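Local coordinates for protein beta 1-3 glucanase (Clostridium beijerinckii NCIMB 8052, PDB 5H4E) that probably hydrolyses beta-1,3-glucans, as a glycoside hydrolase family 64 beta-1,3-glucanase domain, at residues D129-T132 with G133-F136; S192-A195 with E196-S199; N231-Y234 with S235-T239. One frame throughout, in Å; residues are numbered along the deposited sequence.

Contact 1 (D129-T132 with G133-F136)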
loop_
_atom_site.group_PDB
_atom_site.type_symbol
_atom_site.label_atom_id
_atom_site.label_comp_id
_atom_site.label_asym_id
_atom_site.label_seq_id
_atom_site.Cartn_x
_atom_site.Cartn_y
_atom_site.Cartn_z
ATOM N N ASP A 129 2.362 -19.572 -5.946
ATOM C CA ASP A 129 1.433 -19.092 -4.922
ATOM C C ASP A 129 0.001 -19.520 -5.272
ATOM O O ASP A 129 -0.394 -19.472 -6.432
ATOM C CB ASP A 129 1.516 -17.570 -4.791
ATOM C CG ASP A 129 0.807 -17.045 -3.543
ATOM O OD1 ASP A 129 -0.422 -16.849 -3.596
ATOM O OD2 ASP A 129 1.475 -16.828 -2.509
ATOM N N PRO A 130 -0.781 -19.942 -4.268
ATOM C CA PRO A 130 -2.158 -20.411 -4.492
ATOM C C PRO A 130 -3.098 -19.329 -5.015
ATOM O O PRO A 130 -4.169 -19.641 -5.541
ATOM C CB PRO A 130 -2.603 -20.863 -3.094
ATOM C CG PRO A 130 -1.743 -20.098 -2.160
ATOM C CD PRO A 130 -0.411 -20.003 -2.843
ATOM N N ASN A 131 -2.693 -18.070 -4.879
ATOM C CA ASN A 131 -3.542 -16.947 -5.251
ATOM C C ASN A 131 -3.234 -16.364 -6.628
ATOM O O ASN A 131 -3.830 -15.363 -7.024
ATOM C CB ASN A 131 -3.423 -15.845 -4.199
ATOM C CG ASN A 131 -3.860 -16.310 -2.827
ATOM O OD1 ASN A 131 -5.053 -16.415 -2.553
ATOM N ND2 ASN A 131 -2.899 -16.592 -1.961
ATOM N N THR A 132 -2.313 -16.986 -7.357
ATOM C CA THR A 132 -1.972 -16.516 -8.696
ATOM C C THR A 132 -3.210 -16.412 -9.583
ATOM O O THR A 132 -4.023 -17.331 -9.653
ATOM C CB THR A 132 -0.926 -17.438 -9.381
ATOM O OG1 THR A 132 -1.363 -18.797 -9.316
ATOM C CG2 THR A 132 0.410 -17.317 -8.680
ATOM N N GLY A 133 -3.373 -15.272 -10.241
ATOM C CA GLY A 133 -4.491 -15.099 -11.144
ATOM C C GLY A 133 -5.812 -14.635 -10.541
ATOM O O GLY A 133 -6.736 -14.290 -11.286
ATOM N N ILE A 134 -5.936 -14.632 -9.215
ATOM C CA ILE A 134 -7.214 -14.251 -8.604
ATOM C C ILE A 134 -7.393 -12.727 -8.577
ATOM O O ILE A 134 -6.446 -11.986 -8.280
ATOM C CB ILE A 134 -7.352 -14.808 -7.180
ATOM C CG1 ILE A 134 -7.213 -16.338 -7.182
ATOM C CG2 ILE A 134 -8.686 -14.411 -6.575
ATOM C CD1 ILE A 134 -7.230 -16.951 -5.790
ATOM N N MET A 135 -8.586 -12.268 -8.936
ATOM C CA MET A 135 -8.911 -10.841 -8.875
ATOM C C MET A 135 -9.093 -10.450 -7.429
ATOM O O MET A 135 -10.017 -10.928 -6.768
ATOM C CB MET A 135 -10.177 -10.524 -9.667
ATOM C CG MET A 135 -10.141 -10.962 -11.143
ATOM S SD MET A 135 -8.944 -10.074 -12.163
ATOM C CE MET A 135 -7.571 -11.207 -12.107
ATOM N N PHE A 136 -8.200 -9.611 -6.916
ATOM C CA PHE A 136 -8.352 -9.128 -5.541
ATOM C C PHE A 136 -7.665 -7.785 -5.352
ATOM O O PHE A 136 -6.736 -7.439 -6.091
ATOM C CB PHE A 136 -7.783 -10.145 -4.535
ATOM C CG PHE A 136 -6.274 -10.223 -4.525
ATOM C CD1 PHE A 136 -5.525 -9.398 -3.703
ATOM C CD2 PHE A 136 -5.606 -11.137 -5.334
ATOM C CE1 PHE A 136 -4.143 -9.459 -3.695
ATOM C CE2 PHE A 136 -4.222 -11.210 -5.326
ATOM C CZ PHE A 136 -3.488 -10.369 -4.508
#

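Contact 2 (S192-A195 with E196-S199)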
loop_
_atom_site.group_PDB
_atom_site.type_symbol
_atom_site.label_atom_id
_atom_site.label_comp_id
_atom_site.label_asym_id
_atom_site.label_seq_id
_atom_site.Cartn_x
_atom_site.Cartn_y
_atom_site.Cartn_z
ATOM N N SER A 192 0.593 4.850 -22.071
ATOM C CA SER A 192 1.167 6.020 -21.400
ATOM C C SER A 192 2.633 5.881 -20.977
ATOM O O SER A 192 3.448 6.740 -21.294
ATOM C CB SER A 192 0.320 6.375 -20.167
ATOM O OG SER A 192 0.930 7.408 -19.408
ATOM N N VAL A 193 2.971 4.810 -20.267
ATOM C CA VAL A 193 4.242 4.762 -19.562
ATOM C C VAL A 193 5.422 4.556 -20.501
ATOM O O VAL A 193 5.261 4.014 -21.602
ATOM C CB VAL A 193 4.254 3.646 -18.481
ATOM C CG1 VAL A 193 3.201 3.933 -17.415
ATOM C CG2 VAL A 193 4.052 2.280 -19.106
ATOM N N PRO A 194 6.611 5.009 -20.072
ATOM C CA PRO A 194 7.850 4.748 -20.804
ATOM C C PRO A 194 8.098 3.255 -20.973
ATOM O O PRO A 194 7.522 2.440 -20.242
ATOM C CB PRO A 194 8.924 5.390 -19.917
ATOM C CG PRO A 194 8.202 6.447 -19.155
ATOM C CD PRO A 194 6.840 5.880 -18.901
ATOM N N ALA A 195 8.940 2.906 -21.938
ATOM C CA ALA A 195 9.166 1.509 -22.296
ATOM C C ALA A 195 9.482 0.608 -21.107
ATOM O O ALA A 195 8.984 -0.505 -21.039
ATOM C CB ALA A 195 10.289 1.411 -23.328
ATOM N N GLU A 196 10.312 1.078 -20.177
ATOM C CA GLU A 196 10.714 0.249 -19.034
ATOM C C GLU A 196 9.532 -0.218 -18.183
ATOM O O GLU A 196 9.615 -1.238 -17.495
ATOM C CB GLU A 196 11.704 1.007 -18.138
ATOM C CG GLU A 196 13.016 1.352 -18.811
ATOM C CD GLU A 196 13.019 2.741 -19.436
ATOM O OE1 GLU A 196 11.935 3.315 -19.663
ATOM O OE2 GLU A 196 14.121 3.267 -19.694
ATOM N N PHE A 197 8.431 0.528 -18.221
ATOM C CA PHE A 197 7.297 0.238 -17.344
ATOM C C PHE A 197 6.172 -0.535 -18.003
ATOM O O PHE A 197 5.247 -0.965 -17.319
ATOM C CB PHE A 197 6.736 1.542 -16.776
ATOM C CG PHE A 197 7.652 2.198 -15.801
ATOM C CD1 PHE A 197 7.549 1.922 -14.447
ATOM C CD2 PHE A 197 8.637 3.068 -16.240
ATOM C CE1 PHE A 197 8.404 2.507 -13.538
ATOM C CE2 PHE A 197 9.505 3.658 -15.338
ATOM C CZ PHE A 197 9.382 3.377 -13.979
ATOM N N LYS A 198 6.250 -0.715 -19.320
ATOM C CA LYS A 198 5.129 -1.274 -20.075
ATOM C C LYS A 198 4.841 -2.744 -19.758
ATOM O O LYS A 198 3.674 -3.143 -19.676
ATOM C CB LYS A 198 5.368 -1.114 -21.585
ATOM C CG LYS A 198 5.263 0.326 -22.080
ATOM C CD LYS A 198 5.064 0.368 -23.595
ATOM C CE LYS A 198 4.899 1.801 -24.108
ATOM N NZ LYS A 198 6.211 2.461 -24.216
ATOM N N SER A 199 5.881 -3.555 -19.581
ATOM C CA SER A 199 5.650 -4.995 -19.413
ATOM C C SER A 199 5.256 -5.349 -17.982
ATOM O O SER A 199 5.123 -6.523 -17.644
ATOM C CB SER A 199 6.882 -5.807 -19.832
ATOM O OG SER A 199 7.956 -5.672 -18.913
HETATM O O HOH W 1 8.763 -2.987 -20.382
#

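Contact 3 (N231-Y234 with S235-T239)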
loop_
_atom_site.group_PDB
_atom_site.type_symbol
_atom_site.label_atom_id
_atom_site.label_comp_id
_atom_site.label_asym_id
_atom_site.label_seq_id
_atom_site.Cartn_x
_atom_site.Cartn_y
_atom_site.Cartn_z
ATOM N N ASN A 231 23.379 8.252 -8.177
ATOM C CA ASN A 231 24.785 8.648 -8.220
ATOM C C ASN A 231 24.950 10.160 -8.373
ATOM O O ASN A 231 25.721 10.771 -7.627
ATOM C CB ASN A 231 25.518 7.923 -9.357
ATOM C CG ASN A 231 25.778 6.448 -9.042
ATOM O OD1 ASN A 231 25.913 6.074 -7.885
ATOM N ND2 ASN A 231 25.860 5.616 -10.080
ATOM N N ASP A 232 24.217 10.752 -9.322
ATOM C CA ASP A 232 24.301 12.197 -9.571
ATOM C C ASP A 232 23.921 12.970 -8.325
ATOM O O ASP A 232 24.595 13.934 -7.944
ATOM C CB ASP A 232 23.383 12.627 -10.725
ATOM C CG ASP A 232 23.876 12.159 -12.070
ATOM O OD1 ASP A 232 25.063 11.799 -12.173
ATOM O OD2 ASP A 232 23.075 12.169 -13.027
ATOM N N VAL A 233 22.828 12.538 -7.698
ATOM C CA VAL A 233 22.288 13.214 -6.527
ATOM C C VAL A 233 23.239 13.132 -5.334
ATOM O O VAL A 233 23.501 14.140 -4.666
ATOM C CB VAL A 233 20.892 12.634 -6.142
ATOM C CG1 VAL A 233 20.489 13.065 -4.734
ATOM C CG2 VAL A 233 19.851 13.070 -7.165
ATOM N N TYR A 234 23.774 11.945 -5.060
ATOM C CA TYR A 234 24.761 11.839 -3.978
ATOM C C TYR A 234 26.061 12.624 -4.261
ATOM O O TYR A 234 26.665 13.188 -3.345
ATOM C CB TYR A 234 25.070 10.372 -3.696
ATOM C CG TYR A 234 24.198 9.811 -2.607
ATOM C CD1 TYR A 234 22.805 9.863 -2.704
ATOM C CD2 TYR A 234 24.755 9.249 -1.466
ATOM C CE1 TYR A 234 21.993 9.342 -1.689
ATOM C CE2 TYR A 234 23.955 8.734 -0.453
ATOM C CZ TYR A 234 22.583 8.781 -0.569
ATOM O OH TYR A 234 21.807 8.266 0.444
ATOM N N SER A 235 26.465 12.674 -5.525
ATOM C CA SER A 235 27.650 13.430 -5.930
ATOM C C SER A 235 27.408 14.929 -5.750
ATOM O O SER A 235 28.250 15.658 -5.205
ATOM C CB SER A 235 28.007 13.100 -7.383
ATOM O OG SER A 235 29.107 13.864 -7.856
ATOM N N TYR A 236 26.236 15.377 -6.190
ATOM C CA TYR A 236 25.842 16.772 -6.073
ATOM C C TYR A 236 25.825 17.239 -4.618
ATOM O O TYR A 236 26.422 18.263 -4.292
ATOM C CB TYR A 236 24.466 16.985 -6.721
ATOM C CG TYR A 236 24.042 18.433 -6.756
ATOM C CD1 TYR A 236 24.542 19.296 -7.735
ATOM C CD2 TYR A 236 23.166 18.948 -5.803
ATOM C CE1 TYR A 236 24.169 20.636 -7.765
ATOM C CE2 TYR A 236 22.781 20.291 -5.826
ATOM C CZ TYR A 236 23.284 21.125 -6.811
ATOM O OH TYR A 236 22.912 22.453 -6.831
ATOM N N TYR A 237 25.168 16.472 -3.743
ATOM C CA TYR A 237 24.959 16.888 -2.359
ATOM C C TYR A 237 26.176 16.610 -1.471
ATOM O O TYR A 237 26.141 16.857 -0.270
ATOM C CB TYR A 237 23.688 16.221 -1.783
ATOM C CG TYR A 237 22.408 16.904 -2.254
ATOM C CD1 TYR A 237 22.247 18.280 -2.113
ATOM C CD2 TYR A 237 21.395 16.189 -2.892
ATOM C CE1 TYR A 237 21.104 18.922 -2.562
ATOM C CE2 TYR A 237 20.237 16.826 -3.337
ATOM C CZ TYR A 237 20.101 18.194 -3.168
ATOM O OH TYR A 237 18.977 18.852 -3.604
ATOM N N ALA A 238 27.260 16.125 -2.064
ATOM C CA ALA A 238 28.534 16.084 -1.350
ATOM C C ALA A 238 29.041 17.503 -1.094
ATOM O O ALA A 238 29.697 17.768 -0.088
ATOM C CB ALA A 238 29.559 15.287 -2.123
ATOM N N THR A 239 28.716 18.425 -1.998
ATOM C CA THR A 239 29.197 19.793 -1.867
ATOM C C THR A 239 28.091 20.850 -1.898
ATOM O O THR A 239 28.373 22.044 -1.853
ATOM C CB THR A 239 30.210 20.108 -2.969
ATOM O OG1 THR A 239 29.620 19.850 -4.249
ATOM C CG2 THR A 239 31.440 19.232 -2.819
#

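Contact 1 (D129-T132 with G133-F136)
Asn131 and Ile134 face each other across a type II beta turn, in which Ile134 N donates to Asn131 O at 3.1 Å and 166°. This turn follows directly on a type I turn from Asp129 to Thr132, the two sharing Asn131 and Thr132, and the double bend leads the chain into strand 136-144. The bond is straight at the hydrogen, yet the donor stands well above the carbonyl plane of Asn131 and away from a lone pair. Gly133 takes the third position of the second turn with a positive phi, as is usual for glycine in a type II turn.

Across the turn the side chains of Asn131 and Ile134 run obliquely to one another. With CG1 anti to the carbonyl carbon (chi1 -57°) and the chain extended beyond it, Ile134 lays its CG1 3.5 Å from Asn131 O and its CD1 3.7 Å from Asn131 CA. The amide of Asn131 is gripped at both ends: OD1 accepts from the backbone N of Tyr106, while ND2 reaches back to Asp129 OD1. That carboxylate oxygen takes two donors. Asn131 N approaches its anti side at 2.9 Å, closing an Asx turn, and Asn131 ND2 arrives at 3.0 Å on the syn side. The other oxygen, OD2, accepts from the backbone N of Asn123, so the carboxylate ties the turn to an earlier part of the same loop. Further along, Ile134 O accepts from Arg205 NH1, and the backbone of Met135 pairs with Tyr101 of strand 95-101. The backbone oxygen of the same aspartate, Asp129 O, receives both Thr132 N and the Thr132 hydroxyl, OG1 lying 3.1 Å away at a C=O...donor angle of 170°.

Contact 2 (S192-A195 with E196-S199)
Phe197 N donates to Pro194 O at 2.9 Å and 155°, and Lys198 N to Ala195 O at 3.2 Å; both donors stand above the carbonyl planes, the second by 64°. Ala195 O also accepts from a water 2.6 Å away, which in turn takes the N-H of Ser199 at 3.0 Å and so carries the bonding one residue past the short helix. A weak bond runs from Lys198 NZ to Val193 O at 3.2 Å: the lysine chain is extended until a bend at its last torsion (chi4 79°), which turns the ammonium back over the start of the turn.

These bonds belong to a helix-to-helix junction, where Val193 is the first residue to leave the helical conformation after helix 182-192 and the chain winds up again in the weakly bonded helix 195-198. Val193, buried, presses CG2 on Phe197 CB at 3.6 Å, the two side chains crossing at about a right angle. The Pro194 ring approaches the phenyl more loosely, CD to CD2 at 4.3 Å. Beyond the junction, the Phe197 ring packs edge-to-face with Tyr225, meets Phe216 and touches Phe333 of helix 332-339.

Contact 3 (N231-Y234 with S235-T239)
The C-terminal part of helix 227-236 forms this contact, in which Val233 and Tyr237, four residues apart, line up on a buried side of the helix. Three successive backbone bonds of the alpha-helical i to i+4 kind join the two segments: Ser235 N to Asn231 O at 2.9 Å, Tyr236 N to Asp232 O at 2.8 Å and Tyr237 N to Val233 O at 3.0 Å. They are much alike, each with a C=O...donor angle of 156°. Bonds of the i to i+3 kind follow: Ala238 N bonds weakly to Ser235 O, and Thr239 N reaches Tyr236 O at 3.2 Å.

The side chains of Val233 and Tyr237 lie alongside and point the same way. Val233 holds CG1 opposite its own backbone N (chi1 165°), which brings this methyl to 3.7 Å from Tyr237 CD2, with CE2 little farther off. The same CD2 is 3.4 Å from Val233 O, so this ring carbon is in touch with both the methyl and the carbonyl oxygen of Val233. Next to it, Tyr236 CD2 sits 3.8 Å above one face of the Tyr237 ring, offset toward the rim, while Tyr237 CE1 lies at the edge of the Tyr236 ring, in its plane. Ser235 CB rests 3.3 Å from Asn231 O.

The tyrosine hydroxyls anchor the helix end to its surroundings. Tyr237 OH bonds to Met312 O and Tyr234 OH to Gly275 O, while the Tyr236 ring stacks on His240. Tyr234 also meets Phe260 of strand 259-264 edge-to-face, and both Tyr234 and Tyr237 touch Val255, seating the helix against strand 249-256 of the four-stranded antiparallel sheet.

Overall arrangement
From the N terminus, the chain first reaches contact 1, a pair of turns in the loop between strands 117-120 and 136-144 that feeds the antiparallel sheet that includes strands 95-101 and 136-144. Contact 2 follows at the junction of helices 182-192 and 195-198, its packing reaching helix 332-339. Contact 3 lies on the C-terminal part of helix 227-236, beside the separate four-stranded sheet. All three are local and lie in series, so none nests in or crosses another. None touches its neighbour: the nearest atoms are about 14 Å apart between contacts 1 and 2 and again between 2 and 3, while the centres of contacts 1 and 3 lie about 42 Å apart.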